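Local coordinates for protein dihydroorotase (Campylobacter jejuni subsp. jejuni, PDB 3PNU) that probably catalyses the reversible, zinc-dependent cyclisation of N-carbamoyl-L-aspartate to dihydroorotate, the third step of de novo pyrimidine synthesis, at residues 278-283 with 342-347; 34-39 with 259-264; 331-336 with 351-356; 211-216 with 230-235; 49-54 with 85-90. All coordinates share one frame; numbering follows the deposited sequence.

Contact 1. Residues 278-283 with 342-347; sequences GVFSAP and NQVVPY
Phe-280 meets the incoming 342-347 segment with both its backbone and its ring. Its CB lies 4.0 Å from Val-345 O. With CG anti to the backbone N (chi1 172°), the ring swings out beside its own carbonyl carbon and runs on toward Val-344. There CG and CD2 meet one methyl of that valine: Val-344 CG1 sits 3.8 Å from Phe-280 CD2 and 4.2 Å from the ring centroid, an off-centre CH-pi contact between side chains that cross at about a right angle. CD2 also has Pro-346 CA near the ring plane at its edge and Pro-346 CB at 4.1 Å. The far end of the ring, CZ, turns from this segment to Leu-49 of helix 40-51. The loop 278-283 follows the last strand of the TIM barrel, 256-258, and leads into helix 285-296; here the C-terminal part of the chain comes back across it at nearly a right angle. One hydrogen bond joins the two backbones, Tyr-347 N to Phe-280 O at 2.8 Å, with the donor well above the carbonyl plane and the N-H bent to 150°. On the far side of that bond from the phenylalanine ring, Val-279 and Tyr-347 pack obliquely: CG1 of Val-279 reaches Tyr-347 CD1 at 3.4 Å and also touches its CB, while Ser-281 CB lies 4.0 Å from Tyr-347 CB.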
# COMPACT_ATOMS: atom_id res chain seq x y z
N GLY A 278 9.90 -2.52 6.83
CA GLY A 278 10.73 -2.04 7.92
C GLY A 278 11.20 -0.61 7.74
O GLY A 278 11.52 -0.19 6.64
N VAL A 279 11.20 0.12 8.85
CA VAL A 279 11.71 1.47 8.90
C VAL A 279 12.89 1.41 9.85
O VAL A 279 12.81 0.80 10.92
CB VAL A 279 10.68 2.44 9.46
CG1 VAL A 279 11.30 3.81 9.61
CG2 VAL A 279 9.46 2.49 8.57
N PHE A 280 14.01 1.99 9.46
CA PHE A 280 15.22 2.02 10.30
C PHE A 280 15.29 3.40 10.87
O PHE A 280 15.89 4.29 10.27
CB PHE A 280 16.48 1.68 9.50
CG PHE A 280 17.76 1.87 10.26
CD1 PHE A 280 18.11 1.00 11.28
CD2 PHE A 280 18.61 2.92 9.95
CE1 PHE A 280 19.30 1.17 11.98
CE2 PHE A 280 19.80 3.10 10.64
CZ PHE A 280 20.14 2.22 11.66
N SER A 281 14.66 3.58 12.03
CA SER A 281 14.55 4.88 12.69
C SER A 281 15.53 5.13 13.86
O SER A 281 15.53 6.22 14.42
CB SER A 281 13.12 5.01 13.22
OG SER A 281 12.80 3.90 14.07
N ALA A 282 16.34 4.14 14.22
CA ALA A 282 17.26 4.26 15.38
C ALA A 282 18.00 5.59 15.47
O ALA A 282 17.90 6.28 16.47
CB ALA A 282 18.26 3.11 15.40
N PRO A 283 18.72 5.96 14.41
CA PRO A 283 19.48 7.22 14.47
C PRO A 283 18.71 8.50 14.68
O PRO A 283 19.29 9.48 15.07
CB PRO A 283 20.17 7.30 13.10
CG PRO A 283 19.73 6.08 12.33
CD PRO A 283 19.15 5.11 13.29
N ASN A 342 27.84 -3.52 4.49
CA ASN A 342 26.44 -3.13 4.22
C ASN A 342 26.25 -1.62 4.12
O ASN A 342 27.15 -0.84 4.41
CB ASN A 342 25.52 -3.66 5.35
CG ASN A 342 25.35 -5.19 5.31
OD1 ASN A 342 24.76 -5.73 4.38
ND2 ASN A 342 25.82 -5.87 6.36
N GLN A 343 25.07 -1.23 3.68
CA GLN A 343 24.69 0.18 3.55
C GLN A 343 23.18 0.23 3.76
O GLN A 343 22.43 -0.46 3.07
CB GLN A 343 25.14 0.76 2.21
CG GLN A 343 24.70 -0.04 1.00
CD GLN A 343 25.40 0.40 -0.28
OE1 GLN A 343 26.35 1.19 -0.25
NE2 GLN A 343 24.94 -0.12 -1.42
N VAL A 344 22.76 1.04 4.72
CA VAL A 344 21.36 1.13 5.10
C VAL A 344 20.83 2.54 4.97
O VAL A 344 21.53 3.49 5.28
CB VAL A 344 21.19 0.69 6.56
CG1 VAL A 344 19.76 0.84 7.01
CG2 VAL A 344 21.66 -0.78 6.74
N VAL A 345 19.58 2.65 4.50
CA VAL A 345 18.93 3.94 4.35
C VAL A 345 18.14 4.19 5.62
O VAL A 345 17.30 3.39 6.01
CB VAL A 345 17.94 3.97 3.15
CG1 VAL A 345 17.36 5.38 2.99
CG2 VAL A 345 18.63 3.52 1.84
N PRO A 346 18.42 5.31 6.28
CA PRO A 346 17.72 5.62 7.52
C PRO A 346 16.41 6.32 7.28
O PRO A 346 16.17 6.81 6.19
CB PRO A 346 18.67 6.61 8.20
CG PRO A 346 19.21 7.38 7.06
CD PRO A 346 19.37 6.37 5.92
N TYR A 347 15.58 6.34 8.32
CA TYR A 347 14.29 7.01 8.32
C TYR A 347 14.57 8.49 8.33
O TYR A 347 15.62 8.92 8.83
CB TYR A 347 13.50 6.59 9.57
CG TYR A 347 12.16 7.29 9.75
CD1 TYR A 347 11.14 7.13 8.82
CD2 TYR A 347 11.89 8.08 10.85
CE1 TYR A 347 9.91 7.77 8.97
CE2 TYR A 347 10.65 8.71 11.02
CZ TYR A 347 9.67 8.54 10.06
OH TYR A 347 8.44 9.15 10.17

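Contact 2. Residues 34-39 with 259-264; sequences HLHLRD and GSDSAP. With ZN (zinc ion), chain D.
His-34, His-36 and Asp-261 converge on one zinc ion, the tight part of the contact. The metal is bound by His-34 NE2 at 2.1 Å, His-36 NE2 at 2.2 Å and Asp-261 OD1 at 2.1 Å, with a water at 2.4 Å and Lys-116 completing its shell. Both imidazoles run alongside the aspartate in the same direction; the His-34 ring stands almost perpendicular to the carboxylate (88°), whereas OD1 lies in plane at the edge of the His-36 ring. Glu-188 holds His-34 from behind through ND1. Backbones join too: Asp-261 N donates to His-34 O at 2.7 Å, and His-36 N to Ser-262 O at 3.2 Å, nearly straight onto the carbonyl. An ST turn, Ser-262 N to Ser-260 OG, shapes the loop that presents the aspartate.

Toward Arg-38 the contact slackens. A water bridges His-36 O and Ser-262 OG, and the partly exposed arginine, bent at chi2 (-53°), brings NH2 to Pro-264 O at 3.2 Å, with a weak second bond from NE. The HxH pair at the C-terminal end of strand 31-35 and the aspartate after strand 256-258 are the hallmark of the binuclear zinc centre of amidohydrolase-type TIM barrels, in which carboxylated Lys-116 joins both metals.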
# COMPACT_ATOMS: atom_id res chain seq x y z
N HIS A 34 11.50 -2.26 21.63
CA HIS A 34 11.28 -3.12 20.46
C HIS A 34 12.33 -2.78 19.40
O HIS A 34 12.15 -1.84 18.65
CB HIS A 34 9.86 -2.90 19.90
CG HIS A 34 9.48 -3.88 18.84
ND1 HIS A 34 8.42 -4.76 18.98
CD2 HIS A 34 10.02 -4.15 17.62
CE1 HIS A 34 8.32 -5.50 17.89
NE2 HIS A 34 9.28 -5.16 17.05
N LEU A 35 13.40 -3.57 19.31
CA LEU A 35 14.49 -3.26 18.40
C LEU A 35 15.06 -4.46 17.67
O LEU A 35 15.23 -5.52 18.26
CB LEU A 35 15.63 -2.61 19.20
CG LEU A 35 16.89 -2.07 18.48
CD1 LEU A 35 16.52 -1.05 17.41
CD2 LEU A 35 17.87 -1.42 19.50
N HIS A 36 15.37 -4.28 16.39
CA HIS A 36 16.01 -5.32 15.56
C HIS A 36 17.45 -4.91 15.27
O HIS A 36 17.68 -3.86 14.67
CB HIS A 36 15.26 -5.52 14.25
CG HIS A 36 13.90 -6.10 14.43
ND1 HIS A 36 13.68 -7.45 14.57
CD2 HIS A 36 12.69 -5.50 14.53
CE1 HIS A 36 12.38 -7.66 14.74
NE2 HIS A 36 11.77 -6.50 14.72
N LEU A 37 18.41 -5.73 15.69
CA LEU A 37 19.84 -5.45 15.50
C LEU A 37 20.50 -6.40 14.49
O LEU A 37 21.71 -6.31 14.23
CB LEU A 37 20.59 -5.57 16.83
CG LEU A 37 20.35 -4.52 17.90
CD1 LEU A 37 21.16 -4.87 19.17
CD2 LEU A 37 20.71 -3.15 17.37
N ARG A 38 19.72 -7.33 13.96
CA ARG A 38 20.23 -8.28 12.97
C ARG A 38 21.42 -9.08 13.52
O ARG A 38 21.38 -9.55 14.66
CB ARG A 38 20.59 -7.56 11.67
CG ARG A 38 19.46 -6.73 11.08
CD ARG A 38 18.17 -7.55 10.89
NE ARG A 38 17.14 -6.74 10.26
CZ ARG A 38 15.85 -7.06 10.18
NH1 ARG A 38 15.41 -8.18 10.73
NH2 ARG A 38 15.01 -6.24 9.57
N ASP A 39 22.48 -9.25 12.73
CA ASP A 39 23.62 -10.02 13.21
C ASP A 39 24.86 -9.81 12.36
O ASP A 39 24.85 -9.05 11.39
CB ASP A 39 23.26 -11.51 13.20
CG ASP A 39 24.04 -12.30 14.21
OD1 ASP A 39 24.91 -11.70 14.87
OD2 ASP A 39 23.77 -13.52 14.38
N GLY A 259 8.57 1.75 21.66
CA GLY A 259 9.24 0.61 21.00
C GLY A 259 9.35 1.04 19.55
O GLY A 259 8.34 1.20 18.87
N SER A 260 10.56 1.23 19.06
CA SER A 260 10.75 1.76 17.72
C SER A 260 10.46 0.80 16.60
O SER A 260 10.10 1.20 15.52
CB SER A 260 12.21 2.17 17.53
OG SER A 260 13.04 0.99 17.50
N ASP A 261 10.65 -0.47 16.86
CA ASP A 261 10.59 -1.49 15.82
C ASP A 261 11.56 -1.08 14.70
O ASP A 261 11.29 -1.32 13.54
CB ASP A 261 9.17 -1.71 15.27
CG ASP A 261 9.06 -2.94 14.38
OD1 ASP A 261 9.73 -3.99 14.62
OD2 ASP A 261 8.26 -2.88 13.43
N SER A 262 12.68 -0.45 15.06
CA SER A 262 13.69 -0.04 14.08
C SER A 262 14.20 -1.30 13.42
O SER A 262 14.70 -2.19 14.09
CB SER A 262 14.85 0.70 14.72
OG SER A 262 15.84 1.06 13.77
N ALA A 263 14.04 -1.36 12.10
CA ALA A 263 14.42 -2.54 11.33
C ALA A 263 15.05 -2.16 10.00
O ALA A 263 14.37 -1.75 9.07
CB ALA A 263 13.19 -3.41 11.09
N PRO A 264 16.37 -2.32 9.91
CA PRO A 264 17.07 -1.97 8.70
C PRO A 264 17.07 -3.06 7.64
O PRO A 264 16.94 -4.25 7.94
CB PRO A 264 18.50 -1.81 9.20
CG PRO A 264 18.62 -2.88 10.24
CD PRO A 264 17.26 -2.99 10.88
ZN ZN D . 9.64 -6.06 15.18
O HOH W 1 17.54 -0.92 14.19
O HOH W 2 7.75 -5.67 13.73

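Contact 3. Residues 331-336 with 351-356; sequences WQVPNV and EILKFQ
Trp-331 has its CG wedged between its own backbone N and carbonyl carbon (chi1 70°), which lays the indole alongside Leu-353 and over the neighbouring strand; Gln-356, its CG anti to the backbone N and its chain extended, slants across from the other segment to lie on that indole. Gln-356 CG stands over one face, 4.1 Å from the centroid of the five-membered ring, with the amide roughly parallel to it. The pyrrole N-H points out of the indole edge to Phe-355 O; NE1 to O is 2.7 Å, but the bond is bent to 128° and weak. At the six-membered end, Trp-331 CZ2 meets Leu-353 CD1 at 3.6 Å, and the same methyl touches Val-333 CG2 at 3.5 Å. Leu-353 and Val-333 continue inward to Val-284, with helix 285-296 also covering Leu-353. On the opposite face of the strands Gln-332 CG packs against Ile-352 CD1 at 3.7 Å, an exposed contact between obliquely crossing side chains.

The backbone ladder binds both segments: Leu-353 N to Trp-331 O at 3.1 Å, the return bond from Trp-331 N, and Val-333 N to Glu-351 O at 2.9 Å. Trp-331 and Leu-353 thus form a hydrogen-bonded antiparallel pair, and Gln-332 and Ile-352 the adjoining non-hydrogen-bonded one. Within this chain strand 331-332 is outermost in the small antiparallel sheet accompanying the TIM barrel, with N-terminal strand 25-28 at its other edge.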
# COMPACT_ATOMS: atom_id res chain seq x y z
N TRP A 331 20.31 19.79 12.00
CA TRP A 331 21.25 18.84 11.41
C TRP A 331 20.55 18.02 10.33
O TRP A 331 19.35 17.76 10.42
CB TRP A 331 21.94 17.95 12.46
CG TRP A 331 21.08 16.92 13.13
CD1 TRP A 331 20.06 17.14 14.02
CD2 TRP A 331 21.20 15.49 13.01
NE1 TRP A 331 19.53 15.94 14.43
CE2 TRP A 331 20.22 14.91 13.83
CE3 TRP A 331 22.05 14.65 12.26
CZ2 TRP A 331 20.05 13.53 13.94
CZ3 TRP A 331 21.88 13.26 12.37
CH2 TRP A 331 20.89 12.72 13.21
N GLN A 332 21.31 17.63 9.30
CA GLN A 332 20.75 16.86 8.20
C GLN A 332 21.05 15.40 8.42
O GLN A 332 22.15 15.04 8.82
CB GLN A 332 21.33 17.30 6.87
CG GLN A 332 20.62 16.66 5.69
CD GLN A 332 21.17 17.08 4.35
OE1 GLN A 332 22.36 17.38 4.21
NE2 GLN A 332 20.30 17.09 3.33
N VAL A 333 20.06 14.56 8.12
CA VAL A 333 20.20 13.15 8.33
C VAL A 333 20.93 12.52 7.15
O VAL A 333 20.55 12.72 6.00
CB VAL A 333 18.81 12.46 8.50
CG1 VAL A 333 18.97 10.96 8.84
CG2 VAL A 333 17.97 13.18 9.57
N PRO A 334 21.99 11.74 7.44
CA PRO A 334 22.71 11.06 6.37
C PRO A 334 21.76 10.28 5.48
O PRO A 334 20.75 9.78 5.95
CB PRO A 334 23.62 10.08 7.11
CG PRO A 334 23.82 10.69 8.46
CD PRO A 334 22.58 11.49 8.76
N ASN A 335 22.10 10.17 4.21
CA ASN A 335 21.28 9.44 3.28
C ASN A 335 21.53 7.94 3.40
O ASN A 335 20.77 7.13 2.87
CB ASN A 335 21.53 9.94 1.85
CG ASN A 335 21.19 11.42 1.69
OD1 ASN A 335 20.37 11.98 2.42
ND2 ASN A 335 21.83 12.07 0.72
N VAL A 336 22.59 7.57 4.12
CA VAL A 336 22.93 6.17 4.32
C VAL A 336 23.93 6.02 5.48
O VAL A 336 24.64 6.96 5.82
CB VAL A 336 23.55 5.57 3.02
CG1 VAL A 336 24.84 6.29 2.66
CG2 VAL A 336 23.79 4.06 3.16
N GLU A 351 16.53 14.55 5.68
CA GLU A 351 15.68 15.53 6.34
C GLU A 351 16.46 16.41 7.33
O GLU A 351 17.53 16.01 7.82
CB GLU A 351 14.53 14.82 7.06
CG GLU A 351 13.47 14.22 6.14
CD GLU A 351 12.57 15.28 5.51
OE1 GLU A 351 12.04 16.14 6.26
OE2 GLU A 351 12.37 15.26 4.28
N ILE A 352 15.92 17.60 7.61
CA ILE A 352 16.54 18.53 8.55
C ILE A 352 15.74 18.58 9.85
O ILE A 352 14.64 19.14 9.92
CB ILE A 352 16.74 19.96 7.96
CG1 ILE A 352 17.98 20.00 7.05
CG2 ILE A 352 16.99 20.98 9.06
CD1 ILE A 352 17.90 19.10 5.83
N LEU A 353 16.33 17.97 10.88
CA LEU A 353 15.74 17.87 12.20
C LEU A 353 16.08 19.08 13.06
O LEU A 353 17.23 19.51 13.11
CB LEU A 353 16.24 16.59 12.88
CG LEU A 353 15.96 15.30 12.10
CD1 LEU A 353 16.71 14.11 12.68
CD2 LEU A 353 14.45 15.03 12.04
N LYS A 354 15.07 19.61 13.73
CA LYS A 354 15.19 20.77 14.59
C LYS A 354 15.97 20.51 15.91
O LYS A 354 16.44 21.46 16.54
CB LYS A 354 13.79 21.30 14.91
CG LYS A 354 13.74 22.46 15.90
CD LYS A 354 12.31 22.86 16.22
CE LYS A 354 12.26 23.89 17.33
NZ LYS A 354 10.87 24.16 17.77
N PHE A 355 16.10 19.24 16.32
CA PHE A 355 16.82 18.89 17.56
C PHE A 355 17.99 17.97 17.32
O PHE A 355 18.01 17.20 16.34
CB PHE A 355 15.89 18.23 18.58
CG PHE A 355 14.99 19.18 19.28
CD1 PHE A 355 15.40 19.79 20.45
CD2 PHE A 355 13.74 19.48 18.78
CE1 PHE A 355 14.57 20.68 21.11
CE2 PHE A 355 12.91 20.36 19.44
CZ PHE A 355 13.32 20.96 20.60
N GLN A 356 18.95 18.03 18.24
CA GLN A 356 20.14 17.21 18.16
C GLN A 356 20.63 16.80 19.55
O GLN A 356 20.31 17.42 20.55
CB GLN A 356 21.25 17.95 17.39
CG GLN A 356 22.49 17.10 17.08
CD GLN A 356 23.50 17.81 16.20
OE1 GLN A 356 23.41 19.01 15.97
NE2 GLN A 356 24.48 17.05 15.70

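Contact 4. Residues 211-216 with 230-235; sequences LHHLII and LFCKPI
His-212 and His-213 both turn their imidazoles toward Cys-232, but present them differently. The thiol sulfur lies at the edge of the His-212 ring, near its plane, with Cys-232 SG 3.5 Å from His-212 NE2. Against His-213 it stands obliquely, 4.5 Å from the ring centroid. The two imidazoles also touch each other: CD2 of His-212 sits over one face of His-213, toward its rim. His-213 is aimed by chi1 -70°, with CG anti to its carbonyl carbon, and is held at both nitrogens. NE2 donates to Pro-234 O at 2.9 Å, approaching nearly along the carbonyl and tilted slightly from the ring plane, though the N-H itself is bent to 147°, while ND1 bonds to Thr-210. These two bonds fix the rotation of a buried ring.

The segments flank helix 218-223 in an excursion of the TIM barrel between strand 205-209 and helix 239-250, on the side where the metal centre lies; Pro-234, which follows a cis peptide bond, leans on the zinc ligand His-189. A water lies 3.1 Å from His-212 NE2, hydrogen-bonded to it, and donates to Lys-233 O, spanning the segments beside the thiol. At the other end the packing is sparser: Ile-216 crosses Leu-230 aslant, bringing its CD1 to 3.7 Å from Leu-230 O and 4.2 Å from Leu-230 CB. Beyond the 230-235 backbone, Lys-233 reaches the second subunit, where its NZ bonds to Gly-224 O of that chain.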
# COMPACT_ATOMS: atom_id res chain seq x y z
N LEU A 211 7.86 5.09 16.47
CA LEU A 211 7.95 6.47 16.14
C LEU A 211 7.13 6.75 14.89
O LEU A 211 6.28 7.63 14.90
CB LEU A 211 9.40 6.86 15.92
CG LEU A 211 9.63 8.29 15.42
CD1 LEU A 211 8.87 9.26 16.27
CD2 LEU A 211 11.14 8.59 15.39
N HIS A 212 7.36 5.97 13.84
CA HIS A 212 6.66 6.23 12.57
C HIS A 212 5.14 6.19 12.66
O HIS A 212 4.47 7.05 12.09
CB HIS A 212 7.24 5.39 11.41
CG HIS A 212 7.41 3.94 11.70
ND1 HIS A 212 8.39 3.45 12.54
CD2 HIS A 212 6.77 2.85 11.20
CE1 HIS A 212 8.32 2.13 12.57
NE2 HIS A 212 7.34 1.74 11.78
N HIS A 213 4.59 5.25 13.42
CA HIS A 213 3.14 5.15 13.54
C HIS A 213 2.49 6.34 14.23
O HIS A 213 1.24 6.49 14.17
CB HIS A 213 2.74 3.85 14.20
CG HIS A 213 2.96 2.66 13.34
ND1 HIS A 213 3.92 1.71 13.62
CD2 HIS A 213 2.37 2.27 12.18
CE1 HIS A 213 3.89 0.77 12.68
NE2 HIS A 213 2.97 1.09 11.80
N LEU A 214 3.30 7.17 14.90
CA LEU A 214 2.76 8.38 15.52
C LEU A 214 2.66 9.48 14.48
O LEU A 214 1.99 10.48 14.69
CB LEU A 214 3.67 8.89 16.64
CG LEU A 214 3.68 8.09 17.93
CD1 LEU A 214 4.84 8.57 18.82
CD2 LEU A 214 2.31 8.18 18.62
N ILE A 215 3.34 9.26 13.35
CA ILE A 215 3.46 10.27 12.31
C ILE A 215 2.73 9.98 10.99
O ILE A 215 2.00 10.83 10.50
CB ILE A 215 4.97 10.48 12.01
CG1 ILE A 215 5.69 10.95 13.29
CG2 ILE A 215 5.16 11.48 10.89
CD1 ILE A 215 7.23 11.06 13.17
N ILE A 216 2.92 8.78 10.43
CA ILE A 216 2.35 8.46 9.11
C ILE A 216 1.01 7.71 9.10
O ILE A 216 0.60 7.12 10.11
CB ILE A 216 3.36 7.64 8.27
CG1 ILE A 216 3.44 6.20 8.76
CG2 ILE A 216 4.74 8.31 8.29
CD1 ILE A 216 4.34 5.32 7.94
N LEU A 230 8.63 4.00 3.75
CA LEU A 230 7.60 4.15 4.79
C LEU A 230 6.74 2.88 4.89
O LEU A 230 5.70 2.87 5.54
CB LEU A 230 6.72 5.34 4.52
CG LEU A 230 7.40 6.70 4.51
CD1 LEU A 230 6.41 7.82 4.22
CD2 LEU A 230 8.13 6.97 5.85
N PHE A 231 7.19 1.82 4.23
CA PHE A 231 6.49 0.56 4.22
C PHE A 231 7.02 -0.37 5.31
O PHE A 231 8.23 -0.70 5.35
CB PHE A 231 6.61 -0.10 2.83
CG PHE A 231 6.11 -1.52 2.77
CD1 PHE A 231 4.77 -1.80 3.01
CD2 PHE A 231 6.97 -2.57 2.44
CE1 PHE A 231 4.29 -3.10 2.95
CE2 PHE A 231 6.52 -3.87 2.37
CZ PHE A 231 5.16 -4.15 2.62
N CYS A 232 6.11 -0.79 6.19
CA CYS A 232 6.43 -1.69 7.28
C CYS A 232 5.21 -2.52 7.67
O CYS A 232 4.10 -2.32 7.15
CB CYS A 232 6.88 -0.90 8.51
SG CYS A 232 5.55 0.13 9.20
N LYS A 233 5.44 -3.45 8.60
CA LYS A 233 4.41 -4.28 9.15
C LYS A 233 4.38 -4.00 10.66
O LYS A 233 5.43 -4.02 11.31
CB LYS A 233 4.71 -5.75 8.86
CG LYS A 233 4.69 -6.05 7.35
CD LYS A 233 4.97 -7.52 7.04
CE LYS A 233 5.06 -7.81 5.51
NZ LYS A 233 3.75 -7.75 4.82
N PRO A 234 3.20 -3.69 11.22
CA PRO A 234 1.91 -3.56 10.57
C PRO A 234 1.84 -2.27 9.78
O PRO A 234 2.37 -1.25 10.20
CB PRO A 234 0.93 -3.52 11.75
CG PRO A 234 1.72 -4.04 12.92
CD PRO A 234 3.08 -3.58 12.68
N ILE A 235 1.18 -2.34 8.64
CA ILE A 235 1.04 -1.22 7.75
C ILE A 235 0.45 -0.00 8.46
O ILE A 235 -0.39 -0.13 9.35
CB ILE A 235 0.11 -1.63 6.56
CG1 ILE A 235 0.16 -0.60 5.45
CG2 ILE A 235 -1.35 -1.92 7.02
CD1 ILE A 235 1.53 -0.49 4.82
O HOH W 3 6.47 -1.23 12.22

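Contact 5. Residues 49-54 with 85-90; sequences LSARDF and KDENFT
Phe-89 lays one face of its ring on the C-terminal part of helix 40-51, against Ala-51. The CA of Ala-51 stands above that face, displaced toward the rim and 3.9 Å from the Phe-89 centroid, a CH-pi contact made by a backbone carbon; the methyl, Ala-51 CB, comes to 3.7 Å from Phe-89 CG. At the edge of the ring is the carbonyl of Phe-54, its O 3.2 Å from Phe-89 CD1, so the oxygen faces the ring's hydrogens rather than its pi cloud. CG of Phe-89 is anti to the backbone N (chi1 175°), which sends the ring straight across to the helix. The Phe-54 ring itself leads away, toward Pro-30 and Ile-285, leaving its CB 4.3 Å from Phe-89 CE1.

Glu-87 completes the contact nearer the surface. Its chain is bent at chi2 (-70°), folding the carboxylate back over the backbone of Arg-52: Glu-87 CB lies 3.8 Å from Ala-51 O, and OE1 lies 3.6 Å from Arg-52 CB. The guanidinium goes elsewhere, with NE paired to Asp-53 OD1. No hydrogen bond passes directly between the segments, which join helix 40-51 to the loop leading into barrel strand 90-93. Instead Lys-322 NZ bonds to the carbonyl oxygens of Ala-51, Phe-54 and Asn-88; a single ammonium thus satisfies three acceptors that converge from both segments, and its charge would be expected to offset their mutual repulsion.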
# COMPACT_ATOMS: atom_id res chain seq x y z
N LEU A 49 24.36 2.80 16.65
CA LEU A 49 23.41 3.89 16.42
C LEU A 49 22.31 3.94 17.50
O LEU A 49 21.75 5.00 17.79
CB LEU A 49 22.85 3.80 15.01
CG LEU A 49 23.96 3.97 13.94
CD1 LEU A 49 23.44 3.65 12.54
CD2 LEU A 49 24.54 5.38 13.99
N SER A 50 22.03 2.78 18.11
CA SER A 50 21.04 2.67 19.20
C SER A 50 21.72 2.75 20.56
O SER A 50 21.27 3.46 21.44
CB SER A 50 20.28 1.33 19.11
OG SER A 50 19.48 1.25 17.94
N ALA A 51 22.80 1.99 20.72
CA ALA A 51 23.55 1.91 21.99
C ALA A 51 23.99 3.27 22.49
O ALA A 51 24.13 3.47 23.69
CB ALA A 51 24.76 0.97 21.85
N ARG A 52 24.20 4.19 21.57
CA ARG A 52 24.59 5.55 21.91
C ARG A 52 23.44 6.37 22.52
O ARG A 52 23.65 7.14 23.44
CB ARG A 52 25.13 6.25 20.66
CG ARG A 52 25.12 7.77 20.76
CD ARG A 52 25.28 8.43 19.38
NE ARG A 52 24.51 9.68 19.31
CZ ARG A 52 24.46 10.49 18.26
NH1 ARG A 52 25.15 10.22 17.16
NH2 ARG A 52 23.72 11.58 18.31
N ASP A 53 22.22 6.20 22.01
CA ASP A 53 21.09 7.02 22.50
C ASP A 53 20.22 6.35 23.56
O ASP A 53 19.42 7.01 24.20
CB ASP A 53 20.20 7.48 21.31
CG ASP A 53 20.96 8.36 20.28
OD1 ASP A 53 22.20 8.53 20.44
OD2 ASP A 53 20.34 8.87 19.31
N PHE A 54 20.37 5.05 23.75
CA PHE A 54 19.56 4.32 24.74
C PHE A 54 20.40 3.60 25.78
O PHE A 54 21.51 3.18 25.50
CB PHE A 54 18.60 3.34 24.02
CG PHE A 54 17.54 4.03 23.21
CD1 PHE A 54 16.31 4.31 23.77
CD2 PHE A 54 17.79 4.45 21.92
CE1 PHE A 54 15.33 4.99 23.04
CE2 PHE A 54 16.81 5.12 21.18
CZ PHE A 54 15.58 5.39 21.74
N LYS A 85 30.64 -1.87 22.14
CA LYS A 85 31.94 -1.46 22.65
C LYS A 85 31.74 -0.62 23.92
O LYS A 85 31.08 -1.05 24.87
CB LYS A 85 32.72 -0.67 21.58
CG LYS A 85 32.86 -1.42 20.25
CD LYS A 85 33.69 -0.67 19.22
CE LYS A 85 33.77 -1.50 17.93
NZ LYS A 85 34.69 -0.91 16.91
N ASP A 86 32.30 0.59 23.90
CA ASP A 86 32.39 1.46 25.07
C ASP A 86 31.10 2.14 25.53
O ASP A 86 31.12 2.91 26.50
CB ASP A 86 33.44 2.54 24.75
CG ASP A 86 33.13 3.28 23.45
OD1 ASP A 86 31.95 3.30 23.04
OD2 ASP A 86 34.07 3.84 22.85
N GLU A 87 29.99 1.87 24.86
CA GLU A 87 28.72 2.50 25.22
C GLU A 87 28.07 1.86 26.43
O GLU A 87 28.21 0.66 26.66
CB GLU A 87 27.74 2.40 24.04
CG GLU A 87 28.17 3.18 22.79
CD GLU A 87 28.11 4.68 22.99
OE1 GLU A 87 28.38 5.41 22.01
OE2 GLU A 87 27.77 5.14 24.11
N ASN A 88 27.39 2.68 27.23
CA ASN A 88 26.64 2.20 28.38
C ASN A 88 25.31 1.77 27.79
O ASN A 88 24.46 2.61 27.46
CB ASN A 88 26.42 3.31 29.40
CG ASN A 88 25.54 2.86 30.57
OD1 ASN A 88 25.45 1.67 30.87
ND2 ASN A 88 24.90 3.83 31.23
N PHE A 89 25.12 0.46 27.66
CA PHE A 89 23.92 -0.07 27.02
C PHE A 89 23.64 -1.52 27.38
O PHE A 89 24.46 -2.38 27.13
CB PHE A 89 24.10 0.06 25.51
CG PHE A 89 22.99 -0.53 24.71
CD1 PHE A 89 21.80 0.14 24.56
CD2 PHE A 89 23.15 -1.77 24.11
CE1 PHE A 89 20.78 -0.39 23.83
CE2 PHE A 89 22.12 -2.32 23.38
CZ PHE A 89 20.93 -1.63 23.24
N THR A 90 22.47 -1.78 27.95
CA THR A 90 22.09 -3.13 28.32
C THR A 90 21.05 -3.71 27.34
O THR A 90 19.91 -3.26 27.30
CB THR A 90 21.53 -3.20 29.74
OG1 THR A 90 22.49 -2.67 30.67
CG2 THR A 90 21.17 -4.64 30.12

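How the contacts relate
Contact 2 holds one of the two zinc ions, and contacts 1, 4 and 5 touch contact 2. Contact 1 continues the same loop, with centres 9 Å apart: Val-279 O lies 2.8 Å from Ala-263 N, a probable hydrogen bond, and the Val-279 side chain is about 10 Å from a zinc ion. Contact 4, nested within the loop closed by contact 2, packs Ser-260 O on His-212 CE1 and meets contact 1 through Gly-278 N and Phe-231 O, 2.9 Å apart. Contact 5 reaches contact 2 through Ser-50 and Leu-35, and contact 1 through Leu-49 and Phe-280. Contact 3 is farthest from contact 2, centres 20 Å apart, and touches contact 1 where Pro-334 meets Pro-346.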